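Local atomic coordinates of alcohol dehydrogenase, zinc-containing (Thermotoga maritima, PDB entry 3IP1), a protein that catalyses the NAD(+)-dependent oxidation of scyllo-inosose to 3-dehydro-scyllo-inosose as a zinc-containing dehydrogenase that probably serves myo-inositol breakdown. Residues A[81-84]-A[88-91]; A[261-266]-A[275-280]; A[269-274]-A[304-309]. One frame throughout, in Å; residues are numbered along the deposited sequence.

In the fold
The three contacts fall into two regions of the subunit. Interaction 1 lies in the GroES-like part: the side chain of Ile83 is about 7 Å from that of His73, a probable charge-relay residue, and that of Thr89 about 13 Å from a bound cadmium ion. Interactions 2 and 3 belong to the Rossmann-type part, their centres about 39 and 40 Å from that of interaction 1 but only about 8 Å apart. Both use helix 270-277, and they touch where Ile263 CD1 packs 3.7 Å from Val274 CG2. Interaction 2 is nearer the likely NAD(+) site, with Ile263 about 8 Å from Glu245 between side chains; interaction 3 is remote from it.

Interaction 1 (A[81-84]-A[88-91]); sequences GYIL and LTGF
The backbones of the irregular segments 81-84 and 88-91 come closest at Ile83 and Thr89, whose CA atoms are still 10.3 Å apart, leaving side chains alone to bridge the gap. Ile83 and Phe91 both extend into it. The CG1 branch of Ile83 sits between the backbone N and the carbonyl carbon (chi1 75°), and from there the chain runs on fully extended, which carries CD1 well out from the backbone. The methyl arrives at the rim of the Phe91 ring, near the ring plane, with CD1 4.0 Å from Phe91 CE2. Phe91 comes to meet it from the opposite direction. A looser touch, 4.4 Å from Ile83 CD1 to Thr89 CG2, adds the methyl side of the threonine, whose OG1 is hydrogen-bonded to Gly87 O. The contact is thus small, buried and wholly apolar. It joins two parts of the long loop between helix 69-75 and strand 93-94. Met74 of that helix, which also carries the probable charge-relay residues Ser70 and His73, lies against Thr89 and Phe91, while Trp37 of strand 37-38 packs on Ile83 and Phe91, and Leu8 and Ala10 of strand 3-12 pack against Phe91.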
loop_
_atom_site.group_PDB
_atom_site.type_symbol
_atom_site.label_atom_id
_atom_site.label_comp_id
_atom_site.label_asym_id
_atom_site.label_seq_id
_atom_site.Cartn_x
_atom_site.Cartn_y
_atom_site.Cartn_z
ATOM N N GLY A 81 -28.740 16.202 -34.184
ATOM C CA GLY A 81 -27.457 16.606 -34.763
ATOM C C GLY A 81 -26.293 16.921 -33.818
ATOM O O GLY A 81 -25.202 17.275 -34.285
ATOM N N TYR A 82 -26.501 16.788 -32.508
ATOM C CA TYR A 82 -25.403 16.963 -31.533
ATOM C C TYR A 82 -24.488 15.754 -31.516
ATOM O O TYR A 82 -24.964 14.620 -31.597
ATOM C CB TYR A 82 -25.931 17.253 -30.118
ATOM C CG TYR A 82 -26.574 18.611 -30.053
ATOM C CD1 TYR A 82 -25.825 19.736 -29.760
ATOM C CD2 TYR A 82 -27.939 18.776 -30.351
ATOM C CE1 TYR A 82 -26.405 20.994 -29.732
ATOM C CE2 TYR A 82 -28.531 20.035 -30.323
ATOM C CZ TYR A 82 -27.755 21.132 -30.024
ATOM O OH TYR A 82 -28.313 22.375 -30.002
ATOM N N ILE A 83 -23.181 16.005 -31.389
ATOM C CA ILE A 83 -22.188 14.923 -31.278
ATOM C C ILE A 83 -22.492 14.049 -30.050
ATOM O O ILE A 83 -23.102 14.530 -29.080
ATOM C CB ILE A 83 -20.739 15.455 -31.236
ATOM C CG1 ILE A 83 -20.423 16.079 -29.878
ATOM C CG2 ILE A 83 -20.504 16.447 -32.370
ATOM C CD1 ILE A 83 -19.028 16.638 -29.746
ATOM N N LEU A 84 -22.100 12.777 -30.112
ATOM C CA LEU A 84 -22.328 11.839 -29.016
ATOM C C LEU A 84 -21.257 11.988 -27.915
ATOM O O LEU A 84 -21.545 11.830 -26.738
ATOM C CB LEU A 84 -22.406 10.387 -29.540
ATOM C CG LEU A 84 -23.586 10.015 -30.466
ATOM C CD1 LEU A 84 -23.785 8.488 -30.532
ATOM C CD2 LEU A 84 -24.893 10.687 -30.031
ATOM N N LEU A 88 -14.397 17.042 -23.283
ATOM C CA LEU A 88 -13.607 18.170 -23.776
ATOM C C LEU A 88 -13.368 18.112 -25.290
ATOM O O LEU A 88 -12.873 17.121 -25.817
ATOM C CB LEU A 88 -12.265 18.210 -23.041
ATOM C CG LEU A 88 -11.255 19.292 -23.409
ATOM C CD1 LEU A 88 -11.782 20.681 -22.977
ATOM C CD2 LEU A 88 -9.926 18.979 -22.759
ATOM N N THR A 89 -13.724 19.202 -25.968
ATOM C CA THR A 89 -13.685 19.288 -27.423
ATOM C C THR A 89 -13.469 20.744 -27.869
ATOM O O THR A 89 -14.194 21.646 -27.443
ATOM C CB THR A 89 -14.990 18.738 -28.041
ATOM O OG1 THR A 89 -16.090 19.074 -27.185
ATOM C CG2 THR A 89 -14.930 17.216 -28.184
ATOM N N GLY A 90 -12.467 20.956 -28.719
ATOM C CA GLY A 90 -12.135 22.284 -29.249
ATOM C C GLY A 90 -12.032 22.195 -30.766
ATOM O O GLY A 90 -10.997 21.807 -31.281
ATOM N N PHE A 91 -13.119 22.523 -31.473
ATOM C CA PHE A 91 -13.205 22.383 -32.939
ATOM C C PHE A 91 -13.019 23.713 -33.685
ATOM O O PHE A 91 -13.449 24.763 -33.192
ATOM C CB PHE A 91 -14.547 21.745 -33.338
ATOM C CG PHE A 91 -14.777 20.354 -32.757
ATOM C CD1 PHE A 91 -13.738 19.425 -32.673
ATOM C CD2 PHE A 91 -16.049 19.972 -32.320
ATOM C CE1 PHE A 91 -13.948 18.170 -32.146
ATOM C CE2 PHE A 91 -16.279 18.707 -31.797
ATOM C CZ PHE A 91 -15.226 17.793 -31.721
#

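Interaction 2 (A[261-266]-A[275-280]); sequences HVIDPT and LDYTNG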
loop_
_atom_site.group_PDB
_atom_site.type_symbol
_atom_site.label_atom_id
_atom_site.label_comp_id
_atom_site.label_asym_id
_atom_site.label_seq_id
_atom_site.Cartn_x
_atom_site.Cartn_y
_atom_site.Cartn_z
ATOM N N HIS A 261 -11.381 -18.363 -20.168
ATOM C CA HIS A 261 -12.794 -18.590 -20.417
ATOM C C HIS A 261 -13.433 -17.338 -20.982
ATOM O O HIS A 261 -13.103 -16.210 -20.573
ATOM C CB HIS A 261 -13.527 -18.999 -19.139
ATOM C CG HIS A 261 -12.895 -20.151 -18.426
ATOM N ND1 HIS A 261 -12.925 -21.439 -18.924
ATOM C CD2 HIS A 261 -12.221 -20.215 -17.253
ATOM C CE1 HIS A 261 -12.290 -22.243 -18.089
ATOM N NE2 HIS A 261 -11.852 -21.525 -17.069
ATOM N N VAL A 262 -14.340 -17.545 -21.931
ATOM C CA VAL A 262 -15.141 -16.452 -22.453
ATOM C C VAL A 262 -16.627 -16.756 -22.273
ATOM O O VAL A 262 -17.042 -17.904 -22.378
ATOM C CB VAL A 262 -14.787 -16.113 -23.925
ATOM C CG1 VAL A 262 -13.374 -15.536 -24.007
ATOM C CG2 VAL A 262 -14.947 -17.338 -24.845
ATOM N N ILE A 263 -17.399 -15.716 -21.973
ATOM C CA ILE A 263 -18.820 -15.806 -21.719
ATOM C C ILE A 263 -19.581 -14.880 -22.684
ATOM O O ILE A 263 -19.301 -13.676 -22.782
ATOM C CB ILE A 263 -19.155 -15.388 -20.252
ATOM C CG1 ILE A 263 -18.481 -16.320 -19.235
ATOM C CG2 ILE A 263 -20.670 -15.350 -20.015
ATOM C CD1 ILE A 263 -18.541 -15.805 -17.774
ATOM N N ASP A 264 -20.545 -15.449 -23.395
ATOM C CA ASP A 264 -21.536 -14.664 -24.117
ATOM C C ASP A 264 -22.705 -14.443 -23.153
ATOM O O ASP A 264 -23.514 -15.330 -22.981
ATOM C CB ASP A 264 -21.971 -15.429 -25.376
ATOM C CG ASP A 264 -23.040 -14.703 -26.184
ATOM O OD1 ASP A 264 -23.525 -13.620 -25.793
ATOM O OD2 ASP A 264 -23.408 -15.248 -27.239
ATOM N N PRO A 265 -22.791 -13.257 -22.514
ATOM C CA PRO A 265 -23.817 -13.000 -21.497
ATOM C C PRO A 265 -25.257 -13.091 -22.009
ATOM O O PRO A 265 -26.183 -13.287 -21.201
ATOM C CB PRO A 265 -23.527 -11.556 -21.046
ATOM C CG PRO A 265 -22.815 -10.923 -22.200
ATOM C CD PRO A 265 -22.013 -12.042 -22.833
ATOM N N THR A 266 -25.444 -12.949 -23.327
ATOM C CA THR A 266 -26.783 -12.976 -23.921
ATOM C C THR A 266 -27.320 -14.401 -24.093
ATOM O O THR A 266 -28.527 -14.588 -24.251
ATOM C CB THR A 266 -26.846 -12.230 -25.286
ATOM O OG1 THR A 266 -26.183 -13.007 -26.303
ATOM C CG2 THR A 266 -26.220 -10.818 -25.188
ATOM N N LEU A 275 -18.961 -18.295 -11.382
ATOM C CA LEU A 275 -18.835 -19.117 -10.181
ATOM C C LEU A 275 -18.350 -20.532 -10.464
ATOM O O LEU A 275 -17.587 -21.103 -9.672
ATOM C CB LEU A 275 -20.120 -19.121 -9.345
ATOM C CG LEU A 275 -20.393 -17.779 -8.652
ATOM C CD1 LEU A 275 -21.810 -17.712 -8.090
ATOM C CD2 LEU A 275 -19.352 -17.456 -7.565
ATOM N N ASP A 276 -18.770 -21.086 -11.598
ATOM C CA ASP A 276 -18.372 -22.432 -11.972
ATOM C C ASP A 276 -16.885 -22.435 -12.321
ATOM O O ASP A 276 -16.102 -23.189 -11.748
ATOM C CB ASP A 276 -19.214 -22.931 -13.147
ATOM C CG ASP A 276 -18.596 -24.131 -13.846
ATOM O OD1 ASP A 276 -18.020 -24.997 -13.156
ATOM O OD2 ASP A 276 -18.691 -24.225 -15.094
ATOM N N TYR A 277 -16.500 -21.557 -13.243
ATOM C CA TYR A 277 -15.122 -21.463 -13.702
ATOM C C TYR A 277 -14.115 -21.173 -12.589
ATOM O O TYR A 277 -12.986 -21.650 -12.646
ATOM C CB TYR A 277 -15.018 -20.386 -14.784
ATOM C CG TYR A 277 -15.727 -20.744 -16.072
ATOM C CD1 TYR A 277 -15.689 -22.047 -16.578
ATOM C CD2 TYR A 277 -16.405 -19.766 -16.804
ATOM C CE1 TYR A 277 -16.334 -22.375 -17.776
ATOM C CE2 TYR A 277 -17.050 -20.077 -17.995
ATOM C CZ TYR A 277 -17.009 -21.374 -18.474
ATOM O OH TYR A 277 -17.652 -21.668 -19.645
ATOM N N THR A 278 -14.519 -20.387 -11.591
ATOM C CA THR A 278 -13.620 -20.063 -10.487
ATOM C C THR A 278 -13.778 -21.008 -9.284
ATOM O O THR A 278 -13.279 -20.715 -8.195
ATOM C CB THR A 278 -13.768 -18.583 -10.004
ATOM O OG1 THR A 278 -15.068 -18.391 -9.438
ATOM C CG2 THR A 278 -13.526 -17.576 -11.127
ATOM N N ASN A 279 -14.455 -22.142 -9.491
ATOM C CA ASN A 279 -14.757 -23.113 -8.416
ATOM C C ASN A 279 -15.359 -22.476 -7.166
ATOM O O ASN A 279 -15.033 -22.867 -6.059
ATOM C CB ASN A 279 -13.508 -23.921 -8.004
ATOM C CG ASN A 279 -12.808 -24.582 -9.175
ATOM O OD1 ASN A 279 -13.441 -25.078 -10.099
ATOM N ND2 ASN A 279 -11.484 -24.609 -9.127
ATOM N N GLY A 280 -16.230 -21.491 -7.333
ATOM C CA GLY A 280 -16.859 -20.842 -6.186
ATOM C C GLY A 280 -16.007 -19.770 -5.517
ATOM O O GLY A 280 -16.456 -19.109 -4.579
#
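His261 lays its imidazole flat on the phenol ring of Tyr277 in an offset stack, the centroids 4.0 Å apart and the planes only 3° from parallel. In both His261 (chi1 -53°) and Tyr277 (chi1 -68°) CG lies beside the backbone N, anti to the carbonyl carbon, which brings the rings together. The overlap begins at the first side-chain carbon: His261 CB stands over the tyrosine face, 4.0 Å from the centroid of the Tyr277 ring, in a CH-pi contact. CG follows over the middle of the ring, 3.7 Å from Tyr277 CG. On one side ND1 lies 3.7 Å from Tyr277 CD1 and equally near Tyr277 CE1; on the other CD2 is 3.7 Å from Tyr277 CB, so the imidazole slides from the phenol ring onto its methylene. At the tip, His261 CE1 stays close to CD1 of Tyr277, and NE2 is 3.9 Å from that same atom. The phenol ring has a further neighbour at its edge, where Ile263 CG1 comes within 4.2 Å of Tyr277 CE2.

Beyond the rings, Asp264 OD1 accepts hydrogen bonds from Thr266 N, which closes an Asx turn, and from Thr266 OG1, both on the same face of its carboxylate. Helix 270-277 ends in a Schellman motif with Asn279 at C-prime. The stack therefore ties strand 261-263, outermost in the parallel Rossmann sheet within this chain, to the last turn of helix 270-277, the helix of the beta-alpha-beta crossover that leads on to strand 285-288.

Since the two segments share no hydrogen bond, cohesion comes from dispersion and ring-to-ring electrostatics. The flat fit should restrain rotation of both rings, and were the imidazole protonated, the stack would probably gain some cation-pi character.

Interaction 3 (A[269-274]-A[304-309]); sequences NFVEAV and IWRARG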
loop_
_atom_site.group_PDB
_atom_site.type_symbol
_atom_site.label_atom_id
_atom_site.label_comp_id
_atom_site.label_asym_id
_atom_site.label_seq_id
_atom_site.Cartn_x
_atom_site.Cartn_y
_atom_site.Cartn_z
ATOM N N ASN A 269 -25.594 -17.849 -18.639
ATOM C CA ASN A 269 -25.787 -17.225 -17.341
ATOM C C ASN A 269 -24.420 -16.731 -16.804
ATOM O O ASN A 269 -23.595 -17.529 -16.375
ATOM C CB ASN A 269 -26.436 -18.240 -16.393
ATOM C CG ASN A 269 -26.844 -17.633 -15.068
ATOM O OD1 ASN A 269 -26.074 -16.924 -14.418
ATOM N ND2 ASN A 269 -28.057 -17.947 -14.635
ATOM N N PHE A 270 -24.193 -15.421 -16.850
ATOM C CA PHE A 270 -22.921 -14.829 -16.391
ATOM C C PHE A 270 -22.523 -15.260 -14.970
ATOM O O PHE A 270 -21.429 -15.763 -14.766
ATOM C CB PHE A 270 -22.962 -13.299 -16.492
ATOM C CG PHE A 270 -21.756 -12.603 -15.903
ATOM C CD1 PHE A 270 -20.620 -12.365 -16.677
ATOM C CD2 PHE A 270 -21.774 -12.151 -14.596
ATOM C CE1 PHE A 270 -19.500 -11.696 -16.134
ATOM C CE2 PHE A 270 -20.675 -11.492 -14.045
ATOM C CZ PHE A 270 -19.537 -11.268 -14.812
ATOM N N VAL A 271 -23.421 -15.063 -14.012
ATOM C CA VAL A 271 -23.146 -15.377 -12.609
ATOM C C VAL A 271 -22.715 -16.830 -12.382
ATOM O O VAL A 271 -21.661 -17.082 -11.797
ATOM C CB VAL A 271 -24.336 -15.010 -11.700
ATOM C CG1 VAL A 271 -24.141 -15.588 -10.283
ATOM C CG2 VAL A 271 -24.520 -13.487 -11.641
ATOM N N GLU A 272 -23.506 -17.783 -12.866
ATOM C CA GLU A 272 -23.210 -19.210 -12.649
ATOM C C GLU A 272 -21.935 -19.632 -13.359
ATOM O O GLU A 272 -21.178 -20.471 -12.847
ATOM C CB GLU A 272 -24.362 -20.112 -13.119
ATOM C CG GLU A 272 -25.730 -19.772 -12.540
ATOM C CD GLU A 272 -25.808 -19.909 -11.031
ATOM O OE1 GLU A 272 -25.081 -20.741 -10.443
ATOM O OE2 GLU A 272 -26.622 -19.188 -10.425
ATOM N N ALA A 273 -21.709 -19.060 -14.542
ATOM C CA ALA A 273 -20.540 -19.399 -15.342
ATOM C C ALA A 273 -19.273 -18.923 -14.641
ATOM O O ALA A 273 -18.311 -19.683 -14.529
ATOM C CB ALA A 273 -20.637 -18.797 -16.760
ATOM N N VAL A 274 -19.290 -17.678 -14.158
ATOM C CA VAL A 274 -18.149 -17.151 -13.393
ATOM C C VAL A 274 -17.895 -17.995 -12.134
ATOM O O VAL A 274 -16.756 -18.377 -11.870
ATOM C CB VAL A 274 -18.331 -15.650 -13.019
ATOM C CG1 VAL A 274 -17.323 -15.221 -11.916
ATOM C CG2 VAL A 274 -18.185 -14.760 -14.258
ATOM N N ILE A 304 -19.825 -11.357 -6.385
ATOM C CA ILE A 304 -19.047 -10.929 -5.234
ATOM C C ILE A 304 -19.680 -11.527 -3.971
ATOM O O ILE A 304 -18.988 -12.115 -3.140
ATOM C CB ILE A 304 -18.931 -9.381 -5.136
ATOM C CG1 ILE A 304 -18.020 -8.828 -6.256
ATOM C CG2 ILE A 304 -18.370 -8.985 -3.785
ATOM C CD1 ILE A 304 -18.000 -7.244 -6.365
ATOM N N TRP A 305 -21.002 -11.399 -3.869
ATOM C CA TRP A 305 -21.762 -11.885 -2.728
ATOM C C TRP A 305 -21.591 -13.390 -2.528
ATOM O O TRP A 305 -21.233 -13.831 -1.449
ATOM C CB TRP A 305 -23.245 -11.557 -2.891
ATOM C CG TRP A 305 -24.069 -11.949 -1.698
ATOM C CD1 TRP A 305 -24.875 -13.051 -1.578
ATOM C CD2 TRP A 305 -24.160 -11.245 -0.450
ATOM N NE1 TRP A 305 -25.471 -13.069 -0.333
ATOM C CE2 TRP A 305 -25.055 -11.972 0.377
ATOM C CE3 TRP A 305 -23.582 -10.067 0.044
ATOM C CZ2 TRP A 305 -25.386 -11.559 1.672
ATOM C CZ3 TRP A 305 -23.910 -9.652 1.326
ATOM C CH2 TRP A 305 -24.801 -10.403 2.132
ATOM N N ARG A 306 -21.815 -14.163 -3.583
ATOM C CA ARG A 306 -21.824 -15.621 -3.484
ATOM C C ARG A 306 -20.434 -16.276 -3.453
ATOM O O ARG A 306 -20.296 -17.399 -2.956
ATOM C CB ARG A 306 -22.660 -16.213 -4.627
ATOM C CG ARG A 306 -24.173 -15.941 -4.481
ATOM C CD ARG A 306 -24.956 -16.423 -5.694
ATOM N NE ARG A 306 -24.700 -17.846 -5.941
ATOM C CZ ARG A 306 -25.137 -18.518 -7.004
ATOM N NH1 ARG A 306 -25.859 -17.906 -7.927
ATOM N NH2 ARG A 306 -24.842 -19.804 -7.145
ATOM N N ALA A 307 -19.426 -15.586 -4.007
ATOM C CA ALA A 307 -18.028 -16.051 -3.989
ATOM C C ALA A 307 -17.459 -16.220 -2.585
ATOM O O ALA A 307 -17.822 -15.507 -1.651
ATOM C CB ALA A 307 -17.134 -15.097 -4.788
ATOM N N ARG A 308 -16.526 -17.149 -2.453
ATOM C CA ARG A 308 -15.860 -17.361 -1.181
ATOM C C ARG A 308 -14.655 -16.441 -0.987
ATOM O O ARG A 308 -14.260 -16.150 0.152
ATOM C CB ARG A 308 -15.459 -18.818 -1.069
ATOM C CG ARG A 308 -16.661 -19.734 -1.232
ATOM C CD ARG A 308 -16.350 -21.134 -0.802
ATOM N NE ARG A 308 -15.919 -21.179 0.591
ATOM C CZ ARG A 308 -15.550 -22.293 1.210
ATOM N NH1 ARG A 308 -15.572 -23.450 0.559
ATOM N NH2 ARG A 308 -15.160 -22.252 2.471
ATOM N N GLY A 309 -14.075 -15.985 -2.096
ATOM C CA GLY A 309 -12.978 -15.010 -2.060
ATOM C C GLY A 309 -13.475 -13.705 -1.457
ATOM O O GLY A 309 -14.665 -13.416 -1.462
#
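Arg306 and Glu272 form a two-pronged but uneven salt bridge between helix 293-306 and helix 270-277. The strong prong is nearly straight: Arg306 NH1 donates to Glu272 OE2 over 2.9 Å, at an N-H...acceptor angle of 170°. The oxygen lies at the guanidinium edge and in its plane, although the donor sits above the carboxylate plane rather than within it. The second bond, from Arg306 NH2 to Glu272 OE1 at 3.4 Å, is weak, consistent with the 45° turn between the two flat groups. Glu302, one turn earlier in the arginine's own helix, makes a second salt bridge to NH1. Beside the ion pair Val271 CG1 packs 3.7 Å from Arg306 NH1, adding an aliphatic neighbour. Leu275 CD1 covers one face of the guanidinium, 3.6 Å from Arg306 CZ.

Bends in both long side chains make the meeting possible. Glu272 starts out pointing away from the partner helix and folds back at chi2 (-62°), whereas Arg306 leaves its helix toward the partner and bends at chi3 before presenting its guanidinium. Farther out, Asn269 caps helix 270-277: its OD1 accepts from Glu272 N at 3.1 Å, fixing the backbone of the very residue that carries the carboxylate. Deeper between the helices, Val274 packs on Val303.

Arg306 NH1 is thus shared by two carboxylates, one from each helix, which should hold its positive charge firmly although Arg306 and Glu272 are both exposed. Their positions probably help too: an acid in the first turn of one helix and a base in the last turn of the other each suit the helix dipole, so the pair links two helix ends of the Rossmann-type part electrostatically.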